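Local coordinates for protein nigerythrin (Desulfovibrio vulgaris subsp. vulgaris, PDB 1YUZ) that shows NADH peroxidase activity in vitro and carries a hemerythrin-like diiron centre and a rubredoxin-like iron centre, at residues K52-R55 with Q61-R64. Residues are numbered along the deposited sequence; the frame is centred on the assembly and turned at random.
Sequences KAAR and QIAR
Ala54 and Ala63 meet methyl to methyl, CB to CB at 3.7 Å, and with nothing larger between them the two helix backbones come to 5.0 Å between Ala54 CA and Ala63 CA. Ala54 CB also lies 3.7 Å from Ala63 CA and, more loosely, 4.2 Å from Ile62 CG2. Exposed Arg55 lies along one side of this pair: its CG presses tightly on Ala63 CB at 3.2 Å, and the chain then runs extended from CG to NE (chi2 and chi3 both 180°) across that methyl, which sits under one face of the guanidinium, offset toward its rim. Further out, Arg55 NH2 reaches Arg64 CG at 3.7 Å, the two arginine side chains crossing at about a right angle. Their like charges have separate acidic partners, Arg55 NE a salt bridge to Glu67 and Arg64 NH2 one to Glu60; Arg64 NH1 also bonds the backbone oxygens of Asp169 and Tyr202. Ile62 carries the packing on to Cys104 and Leu108 of helix 104-132. The pair packs the connected end of the antiparallel hairpin of helices 29-56 and 60-87, the first helix pair of the ferritin-like four-helix bundle, away from the iron sites.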
ATOM      1  N   LYS B  52      13.724 -12.729  -8.899  1.00 12.27           N
ATOM      2  CA  LYS B  52      15.049 -13.323  -8.974  1.00 13.02           C
ATOM      3  C   LYS B  52      15.943 -12.748  -7.882  1.00 13.17           C
ATOM      4  O   LYS B  52      16.693 -13.479  -7.233  1.00 13.39           O
ATOM      5  CB  LYS B  52      15.653 -13.066 -10.354  1.00 13.59           C
ATOM      6  CG  LYS B  52      17.022 -13.691 -10.566  1.00 14.50           C
ATOM      7  CD  LYS B  52      17.426 -13.622 -12.029  1.00 15.29           C
ATOM      8  CE  LYS B  52      18.853 -14.097 -12.241  1.00 15.98           C
ATOM      9  NZ  LYS B  52      19.833 -13.166 -11.617  1.00 16.60           N
ATOM     10  N   ALA B  53      15.854 -11.440  -7.671  1.00 13.32           N
ATOM     11  CA  ALA B  53      16.656 -10.786  -6.644  1.00 13.57           C
ATOM     12  C   ALA B  53      16.237 -11.249  -5.250  1.00 13.75           C
ATOM     13  O   ALA B  53      17.081 -11.496  -4.391  1.00 13.93           O
ATOM     14  CB  ALA B  53      16.520  -9.271  -6.758  1.00 13.59           C
ATOM     15  N   ALA B  54      14.931 -11.373  -5.028  1.00 13.78           N
ATOM     16  CA  ALA B  54      14.422 -11.811  -3.732  1.00 14.01           C
ATOM     17  C   ALA B  54      14.979 -13.185  -3.368  1.00 14.32           C
ATOM     18  O   ALA B  54      15.384 -13.413  -2.227  1.00 14.22           O
ATOM     19  CB  ALA B  54      12.897 -11.851  -3.750  1.00 13.82           C
ATOM     20  N   ARG B  55      14.997 -14.099  -4.331  1.00 14.79           N
ATOM     21  CA  ARG B  55      15.522 -15.434  -4.074  1.00 15.38           C
ATOM     22  C   ARG B  55      16.998 -15.369  -3.707  1.00 15.65           C
ATOM     23  O   ARG B  55      17.444 -16.044  -2.779  1.00 15.72           O
ATOM     24  CB  ARG B  55      15.317 -16.339  -5.294  1.00 15.57           C
ATOM     25  CG  ARG B  55      13.878 -16.798  -5.457  1.00 16.00           C
ATOM     26  CD  ARG B  55      13.673 -17.698  -6.665  1.00 16.34           C
ATOM     27  NE  ARG B  55      12.274 -18.106  -6.781  1.00 16.86           N
ATOM     28  CZ  ARG B  55      11.673 -18.974  -5.973  1.00 17.03           C
ATOM     29  NH1 ARG B  55      12.346 -19.549  -4.982  1.00 17.46           N
ATOM     30  NH2 ARG B  55      10.390 -19.258  -6.144  1.00 17.33           N
ATOM     31  N   GLN B  61       9.671 -16.620   0.052  1.00 11.15           N
ATOM     32  CA  GLN B  61       8.240 -16.362  -0.013  1.00 10.61           C
ATOM     33  C   GLN B  61       7.956 -15.083  -0.793  1.00 10.26           C
ATOM     34  O   GLN B  61       7.039 -15.046  -1.608  1.00 10.17           O
ATOM     35  CB  GLN B  61       7.624 -16.277   1.385  1.00 10.62           C
ATOM     36  CG  GLN B  61       6.127 -16.023   1.343  1.00 10.75           C
ATOM     37  CD  GLN B  61       5.453 -16.159   2.692  1.00 10.82           C
ATOM     38  OE1 GLN B  61       5.875 -15.552   3.672  1.00 11.04           O
ATOM     39  NE2 GLN B  61       4.386 -16.951   2.743  1.00 10.89           N
ATOM     40  N   ILE B  62       8.742 -14.039  -0.555  1.00  9.95           N
ATOM     41  CA  ILE B  62       8.536 -12.796  -1.286  1.00  9.78           C
ATOM     42  C   ILE B  62       8.807 -13.025  -2.773  1.00  9.69           C
ATOM     43  O   ILE B  62       8.117 -12.470  -3.626  1.00  9.49           O
ATOM     44  CB  ILE B  62       9.427 -11.663  -0.728  1.00  9.79           C
ATOM     45  CG1 ILE B  62       8.890 -11.230   0.641  1.00  9.95           C
ATOM     46  CG2 ILE B  62       9.445 -10.478  -1.693  1.00  9.95           C
ATOM     47  CD1 ILE B  62       9.777 -10.244   1.379  1.00  9.77           C
ATOM     48  N   ALA B  63       9.794 -13.857  -3.089  1.00  9.60           N
ATOM     49  CA  ALA B  63      10.094 -14.157  -4.486  1.00  9.64           C
ATOM     50  C   ALA B  63       8.856 -14.779  -5.124  1.00  9.60           C
ATOM     51  O   ALA B  63       8.496 -14.459  -6.258  1.00  9.67           O
ATOM     52  CB  ALA B  63      11.264 -15.122  -4.579  1.00  9.71           C
ATOM     53  N   ARG B  64       8.203 -15.675  -4.388  1.00  9.58           N
ATOM     54  CA  ARG B  64       7.005 -16.326  -4.896  1.00  9.54           C
ATOM     55  C   ARG B  64       5.886 -15.312  -5.108  1.00  9.19           C
ATOM     56  O   ARG B  64       5.102 -15.441  -6.045  1.00  8.98           O
ATOM     57  CB  ARG B  64       6.553 -17.441  -3.947  1.00 10.06           C
ATOM     58  CG  ARG B  64       7.463 -18.664  -3.979  1.00 10.81           C
ATOM     59  CD  ARG B  64       6.879 -19.843  -3.209  1.00 11.48           C
ATOM     60  NE  ARG B  64       7.021 -19.727  -1.759  1.00 12.24           N
ATOM     61  CZ  ARG B  64       6.029 -19.450  -0.921  1.00 12.24           C
ATOM     62  NH1 ARG B  64       4.800 -19.251  -1.375  1.00 12.26           N
ATOM     63  NH2 ARG B  64       6.265 -19.386   0.382  1.00 12.57           N
TER